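Local coordinates for hypothetical protein PAE2307 (Pyrobaculum aerophilum, PDB 1WVQ), which probably acts as an adenosine-specific kinase and carries a stably phosphorylated histidine, at residues I11-P16 against L120-A125; G18-I23 against A115-L120; E68-L73 against Y90-W95. All blocks are in the same frame, centred on the assembly; numbering follows the deposited sequence.

Contact 1 of 3, residues I11-P16 against L120-A125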
# COMPACT_ATOMS: atom_id res chain seq x y z
N ILE A 11 3.60 0.28 32.61
CA ILE A 11 3.82 -1.16 32.48
C ILE A 11 5.20 -1.40 31.88
O ILE A 11 5.49 -0.92 30.79
CB ILE A 11 2.76 -1.80 31.55
CG1 ILE A 11 1.35 -1.60 32.12
CG2 ILE A 11 3.07 -3.28 31.36
CD1 ILE A 11 1.12 -2.25 33.47
N ASP A 12 6.05 -2.13 32.58
CA ASP A 12 7.37 -2.41 32.06
C ASP A 12 7.28 -3.58 31.10
O ASP A 12 6.65 -4.59 31.41
CB ASP A 12 8.35 -2.75 33.19
CG ASP A 12 9.75 -2.98 32.67
OD1 ASP A 12 10.38 -2.00 32.21
OD2 ASP A 12 10.22 -4.14 32.71
N VAL A 13 7.91 -3.44 29.94
CA VAL A 13 7.87 -4.49 28.94
C VAL A 13 9.16 -5.31 28.89
O VAL A 13 10.22 -4.78 28.56
CB VAL A 13 7.62 -3.90 27.54
CG1 VAL A 13 7.54 -5.02 26.50
CG2 VAL A 13 6.34 -3.07 27.54
N PRO A 14 9.09 -6.60 29.24
CA PRO A 14 10.28 -7.46 29.21
C PRO A 14 10.66 -7.79 27.77
O PRO A 14 9.81 -8.16 26.97
CB PRO A 14 9.83 -8.72 29.95
CG PRO A 14 8.66 -8.28 30.77
CD PRO A 14 7.95 -7.31 29.85
N ILE A 15 11.93 -7.65 27.43
CA ILE A 15 12.37 -7.98 26.08
C ILE A 15 13.67 -8.79 26.15
O ILE A 15 14.76 -8.22 26.30
CB ILE A 15 12.61 -6.72 25.21
CG1 ILE A 15 11.33 -5.88 25.14
CG2 ILE A 15 13.02 -7.13 23.80
CD1 ILE A 15 11.46 -4.62 24.30
N PRO A 16 13.56 -10.13 26.08
CA PRO A 16 14.75 -10.99 26.14
C PRO A 16 15.70 -10.68 24.99
O PRO A 16 15.26 -10.23 23.92
CB PRO A 16 14.16 -12.40 26.02
CG PRO A 16 12.80 -12.25 26.62
CD PRO A 16 12.33 -10.93 26.05
N LEU A 120 11.51 -0.67 27.46
CA LEU A 120 10.27 -0.03 27.06
C LEU A 120 9.22 -0.05 28.15
O LEU A 120 9.11 -1.00 28.91
CB LEU A 120 9.74 -0.75 25.81
CG LEU A 120 8.36 -0.43 25.24
CD1 LEU A 120 8.37 0.90 24.50
CD2 LEU A 120 7.97 -1.55 24.29
N LYS A 121 8.44 1.03 28.22
CA LYS A 121 7.35 1.15 29.18
C LYS A 121 6.11 1.55 28.40
O LYS A 121 6.20 2.28 27.41
CB LYS A 121 7.65 2.24 30.22
CG LYS A 121 8.93 2.06 31.01
CD LYS A 121 8.81 0.96 32.04
CE LYS A 121 10.01 0.97 32.98
NZ LYS A 121 9.85 -0.04 34.05
N VAL A 122 4.96 1.07 28.85
CA VAL A 122 3.70 1.42 28.21
C VAL A 122 2.91 2.21 29.23
O VAL A 122 2.79 1.78 30.38
CB VAL A 122 2.88 0.17 27.82
CG1 VAL A 122 1.55 0.59 27.20
CG2 VAL A 122 3.66 -0.69 26.86
N ILE A 123 2.39 3.36 28.83
CA ILE A 123 1.59 4.18 29.74
C ILE A 123 0.13 3.84 29.49
O ILE A 123 -0.38 3.99 28.38
CB ILE A 123 1.80 5.68 29.50
CG1 ILE A 123 3.28 6.03 29.59
CG2 ILE A 123 1.01 6.49 30.54
CD1 ILE A 123 3.60 7.46 29.21
N VAL A 124 -0.55 3.40 30.54
CA VAL A 124 -1.95 3.02 30.44
C VAL A 124 -2.84 3.91 31.30
O VAL A 124 -2.46 4.32 32.39
CB VAL A 124 -2.15 1.55 30.86
CG1 VAL A 124 -3.61 1.14 30.76
CG2 VAL A 124 -1.29 0.66 29.97
N ALA A 125 -4.03 4.21 30.78
CA ALA A 125 -4.98 5.02 31.51
C ALA A 125 -6.20 4.17 31.84
O ALA A 125 -6.73 3.46 30.98
CB ALA A 125 -5.41 6.22 30.68
O HOH W 1 11.70 -2.70 29.56
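The carboxylate of Asp12 is met from above its plane by Lys121, whose NZ stands 2.7 Å from Asp12 OD1 and 42° out of that plane in a salt bridge. The lysine chain turns at its second torsion (chi2 -74°) and crosses the aspartate at a slant, bringing CD and CE close to Asp12 OD1 on the way to NZ. In the backbone, Ile11 N donates to Val122 O and Val122 N to Ile11 O, both at 2.8 Å, and Val13 N donates to Leu120 O. These bonds join strands 7-13 and 120-128 as antiparallel neighbours in a three-stranded sheet, with Asp12 and Lys121 forming a non-hydrogen-bonded pair. On the other face of the sheet Val13 CG2 packs at 3.6 Å on Val122 CG2, while Val13 and Leu120 run side by side and Ile11 CG1 meets Val124 CG2 at 4.1 Å. Leu77 of helix 68-81 covers Ile11 and Val13 on this side. Beside Leu120 a water accepts from its backbone N (2.9 Å) and sits within hydrogen-bonding distance of Asp12 OD1 and Val13 O.

Contact 2 of 3, residues G18-I23 against A115-L120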
# COMPACT_ATOMS: atom_id res chain seq x y z
N GLY A 18 17.68 -10.88 21.75
CA GLY A 18 17.38 -11.61 20.54
C GLY A 18 15.94 -11.48 20.11
O GLY A 18 15.54 -12.02 19.09
N THR A 19 15.14 -10.77 20.90
CA THR A 19 13.74 -10.59 20.53
C THR A 19 13.41 -9.13 20.31
O THR A 19 14.15 -8.24 20.73
CB THR A 19 12.77 -11.12 21.62
OG1 THR A 19 12.77 -10.23 22.75
CG2 THR A 19 13.17 -12.50 22.07
N ASN A 20 12.30 -8.91 19.63
CA ASN A 20 11.78 -7.57 19.39
C ASN A 20 10.31 -7.67 19.74
O ASN A 20 9.71 -8.73 19.61
CB ASN A 20 11.92 -7.16 17.93
CG ASN A 20 13.29 -6.60 17.60
OD1 ASN A 20 14.23 -7.35 17.34
ND2 ASN A 20 13.40 -5.28 17.61
N VAL A 21 9.74 -6.56 20.19
CA VAL A 21 8.33 -6.53 20.52
C VAL A 21 7.65 -5.49 19.65
O VAL A 21 8.24 -4.46 19.31
CB VAL A 21 8.11 -6.20 22.03
CG1 VAL A 21 8.47 -4.74 22.32
CG2 VAL A 21 6.67 -6.50 22.43
N ILE A 22 6.42 -5.79 19.26
CA ILE A 22 5.60 -4.89 18.45
C ILE A 22 4.28 -4.83 19.21
O ILE A 22 3.67 -5.87 19.48
CB ILE A 22 5.37 -5.44 17.02
CG1 ILE A 22 6.70 -5.54 16.28
CG2 ILE A 22 4.43 -4.52 16.25
CD1 ILE A 22 6.62 -6.29 14.95
N ILE A 23 3.87 -3.63 19.58
CA ILE A 23 2.62 -3.43 20.32
C ILE A 23 1.75 -2.48 19.53
O ILE A 23 2.22 -1.46 19.02
CB ILE A 23 2.90 -2.82 21.72
CG1 ILE A 23 3.92 -3.68 22.47
CG2 ILE A 23 1.59 -2.73 22.52
CD1 ILE A 23 4.37 -3.08 23.78
N ALA A 115 7.78 -0.63 17.99
CA ALA A 115 8.47 -1.75 17.37
C ALA A 115 9.88 -1.49 17.90
O ALA A 115 10.54 -0.54 17.48
CB ALA A 115 8.43 -1.64 15.85
N THR A 116 10.34 -2.33 18.82
CA THR A 116 11.64 -2.08 19.41
C THR A 116 12.22 -3.26 20.17
O THR A 116 11.55 -4.27 20.40
CB THR A 116 11.53 -0.88 20.39
OG1 THR A 116 12.83 -0.45 20.81
CG2 THR A 116 10.71 -1.29 21.62
N ALA A 117 13.49 -3.13 20.54
CA ALA A 117 14.18 -4.15 21.30
C ALA A 117 14.80 -3.48 22.52
O ALA A 117 15.55 -4.10 23.27
CB ALA A 117 15.26 -4.82 20.44
N ASN A 118 14.48 -2.20 22.70
CA ASN A 118 14.99 -1.39 23.81
C ASN A 118 14.15 -1.48 25.07
O ASN A 118 13.03 -1.98 25.05
CB ASN A 118 15.00 0.10 23.45
CG ASN A 118 15.87 0.41 22.29
OD1 ASN A 118 16.95 -0.16 22.16
ND2 ASN A 118 15.43 1.33 21.45
N PRO A 119 14.70 -0.98 26.19
CA PRO A 119 13.92 -1.01 27.43
C PRO A 119 12.67 -0.23 27.02
O PRO A 119 12.77 0.77 26.30
CB PRO A 119 14.80 -0.23 28.40
CG PRO A 119 16.17 -0.62 27.96
CD PRO A 119 16.08 -0.53 26.45
N LEU A 120 11.51 -0.67 27.46
CA LEU A 120 10.27 -0.03 27.06
C LEU A 120 9.22 -0.05 28.15
O LEU A 120 9.11 -1.00 28.91
CB LEU A 120 9.74 -0.75 25.81
CG LEU A 120 8.36 -0.43 25.24
CD1 LEU A 120 8.37 0.90 24.50
CD2 LEU A 120 7.97 -1.55 24.29
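Leu120 CD2 meets two aliphatic ends of strand 20-25, Val21 CG1 at 3.8 Å and Ile23 CD1 at 3.9 Å. The isoleucine reaches the leucine tip to tip, whereas Val21 crosses it at a slant. Val21 adopts a chi1 of 70°, which sets CG1 in the crowded position between its own backbone N and carbonyl carbon and lets it touch Leu120 and, more loosely, Thr116 CG2. On the opposite face Ile22 CG1 packs beside Ala115 CB at 4.3 Å. Between these layers Val21 and Thr116 form an antiparallel hydrogen-bonded pair: Val21 N donates to Thr116 O at 2.9 Å, and Thr116 N returns a bond to Val21 O. Further out, Asn20 ND2 rests at 3.4 Å against Ala117 CB. Here the chain leaves the strand in an ST turn, Asn118 N donating to Thr116 OG1 at 3.1 Å; that hydroxyl is also hydrogen-bonded to Asp139 OD1. Asn118 ND2 bonds to the phosphohistidine side chain of a neighbouring subunit, so the turn borders the modified residue. Strand 20-25 runs between strands 87-92 and 111-116, helix 96-104 covers Ile22 and Ala115, and Val137 of strand 131-139 packs against Leu120.

Contact 3 of 3, residues E68-L73 against Y90-W95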
# COMPACT_ATOMS: atom_id res chain seq x y z
N GLU A 68 6.57 -21.39 22.29
CA GLU A 68 5.88 -21.22 23.57
C GLU A 68 6.41 -20.10 24.46
O GLU A 68 5.65 -19.48 25.20
CB GLU A 68 5.86 -22.53 24.34
CG GLU A 68 5.06 -23.62 23.64
CD GLU A 68 3.65 -23.16 23.25
OE1 GLU A 68 2.92 -22.66 24.13
OE2 GLU A 68 3.28 -23.30 22.07
N GLU A 69 7.71 -19.86 24.40
CA GLU A 69 8.30 -18.80 25.21
C GLU A 69 7.70 -17.46 24.75
O GLU A 69 7.25 -16.66 25.56
CB GLU A 69 9.82 -18.77 25.03
CG GLU A 69 10.51 -17.60 25.70
CD GLU A 69 11.93 -17.41 25.19
OE1 GLU A 69 12.08 -17.07 23.99
OE2 GLU A 69 12.88 -17.60 25.98
N LEU A 70 7.71 -17.25 23.44
CA LEU A 70 7.18 -16.01 22.89
C LEU A 70 5.67 -15.89 23.06
O LEU A 70 5.15 -14.78 23.24
CB LEU A 70 7.57 -15.91 21.41
CG LEU A 70 9.09 -16.00 21.19
CD1 LEU A 70 9.40 -15.87 19.70
CD2 LEU A 70 9.81 -14.92 21.99
N ARG A 71 4.97 -17.02 23.03
CA ARG A 71 3.52 -17.00 23.21
C ARG A 71 3.21 -16.45 24.60
O ARG A 71 2.38 -15.56 24.76
CB ARG A 71 2.92 -18.41 23.08
CG ARG A 71 1.40 -18.47 23.29
CD ARG A 71 0.92 -19.87 23.70
NE ARG A 71 1.14 -20.87 22.67
CZ ARG A 71 0.42 -21.00 21.57
NH1 ARG A 71 -0.60 -20.19 21.33
NH2 ARG A 71 0.72 -21.95 20.68
N ASN A 72 3.90 -16.98 25.61
CA ASN A 72 3.66 -16.55 26.98
C ASN A 72 4.07 -15.11 27.26
O ASN A 72 3.44 -14.43 28.07
CB ASN A 72 4.33 -17.51 27.96
CG ASN A 72 3.69 -18.88 27.94
OD1 ASN A 72 2.47 -18.99 27.88
ND2 ASN A 72 4.51 -19.92 27.98
N LEU A 73 5.11 -14.64 26.59
CA LEU A 73 5.55 -13.27 26.76
C LEU A 73 4.46 -12.35 26.22
O LEU A 73 4.11 -11.35 26.84
CB LEU A 73 6.87 -13.03 26.01
CG LEU A 73 8.13 -13.42 26.78
CD1 LEU A 73 9.32 -13.47 25.84
CD2 LEU A 73 8.37 -12.42 27.90
N TYR A 90 5.81 -10.78 19.82
CA TYR A 90 7.22 -10.96 20.17
C TYR A 90 7.78 -11.82 19.04
O TYR A 90 7.20 -12.85 18.69
CB TYR A 90 7.40 -11.67 21.51
CG TYR A 90 7.35 -10.77 22.73
CD1 TYR A 90 6.15 -10.49 23.37
CD2 TYR A 90 8.53 -10.21 23.25
CE1 TYR A 90 6.11 -9.69 24.52
CE2 TYR A 90 8.50 -9.41 24.40
CZ TYR A 90 7.28 -9.16 25.03
OH TYR A 90 7.25 -8.42 26.20
N ILE A 91 8.91 -11.40 18.48
CA ILE A 91 9.54 -12.14 17.39
C ILE A 91 11.03 -12.40 17.57
O ILE A 91 11.76 -11.59 18.13
CB ILE A 91 9.38 -11.42 16.03
CG1 ILE A 91 9.79 -9.95 16.16
CG2 ILE A 91 7.96 -11.58 15.50
CD1 ILE A 91 9.90 -9.23 14.83
N ARG A 92 11.44 -13.56 17.05
CA ARG A 92 12.84 -14.00 17.03
C ARG A 92 13.08 -14.46 15.60
O ARG A 92 12.14 -14.87 14.90
CB ARG A 92 13.07 -15.19 17.97
CG ARG A 92 13.20 -14.88 19.45
CD ARG A 92 13.48 -16.18 20.21
NE ARG A 92 13.48 -16.01 21.66
CZ ARG A 92 14.47 -15.47 22.36
NH1 ARG A 92 15.57 -15.03 21.76
NH2 ARG A 92 14.35 -15.37 23.68
N ASN A 93 14.33 -14.39 15.16
CA ASN A 93 14.73 -14.83 13.82
C ASN A 93 14.07 -14.03 12.71
O ASN A 93 13.84 -14.53 11.61
CB ASN A 93 14.44 -16.32 13.66
CG ASN A 93 15.05 -17.12 14.78
OD1 ASN A 93 16.25 -17.00 15.07
ND2 ASN A 93 14.24 -17.95 15.43
N ALA A 94 13.79 -12.77 13.03
CA ALA A 94 13.19 -11.82 12.12
C ALA A 94 13.21 -10.48 12.84
O ALA A 94 13.11 -10.43 14.06
CB ALA A 94 11.75 -12.22 11.79
N TRP A 95 13.36 -9.40 12.08
CA TRP A 95 13.37 -8.05 12.64
C TRP A 95 12.05 -7.38 12.29
O TRP A 95 11.38 -7.76 11.33
CB TRP A 95 14.52 -7.23 12.05
CG TRP A 95 15.87 -7.60 12.56
CD1 TRP A 95 16.38 -7.32 13.80
CD2 TRP A 95 16.88 -8.31 11.86
NE1 TRP A 95 17.65 -7.81 13.90
CE2 TRP A 95 17.99 -8.43 12.72
CE3 TRP A 95 16.97 -8.87 10.57
CZ2 TRP A 95 19.18 -9.07 12.35
CZ3 TRP A 95 18.15 -9.51 10.20
CH2 TRP A 95 19.24 -9.61 11.09
O HOH W 2 5.85 -9.83 28.29
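Leu73 CB sits over one face of the Tyr90 ring, 3.8 Å from its centroid and 14° off the normal, in a CH-pi contact where helix 68-81 packs on the five-stranded antiparallel sheet of an alpha+beta fold. Helix segment 68-73 and strand segment 90-92 run at 157°, close to antiparallel, with their axes 8.3 Å apart. Leu70 lies between Tyr90 and Arg92: its CD2 reaches Tyr90 CB at 4.1 Å and its CD1 lies 3.9 Å from Arg92 CG. Glu69 and Arg92 cross at about a right angle. Arg92 grips the acid side-on in a salt bridge, its NE and NH2 both donating to Glu69 OE1 at 2.9 Å; this oxygen lies near the guanidinium plane, and the carboxylate plane is turned from it by 31°. Extension from CG to NE carries the guanidinium past Leu70 to the acid, and its NH1 bonds to Gln17 O. A leucine in place of Arg92 would probably leave the Glu69 carboxylate without its charged mate and Gln17 O without this donor. Tyr90 OH is hydrogen-bonded to Pro14 O, and a water donates both to that hydroxyl at 2.9 Å and to Leu73 O at 2.7 Å.

How the contacts relate
Contact 2 is the buried one, whereas contacts 1 and 3 are partly buried and carry their salt bridges at more open positions. Contacts 1 and 2 are both antiparallel strand pairings, in the three- and five-stranded sheets respectively; they share Leu120, and Ile15 CD1 meets Val21 CG1 at 3.6 Å where the sheets come together. Contact 3 instead sets a helix on the larger sheet, through side chains rather than a backbone ladder. Strands 20-25 and 87-92 are neighbours there, so contacts 2 and 3 hold the same sheet. Contacts 1 and 2 both reach a second subunit, and along the chain contact 3 is nested within contact 2, itself within contact 1.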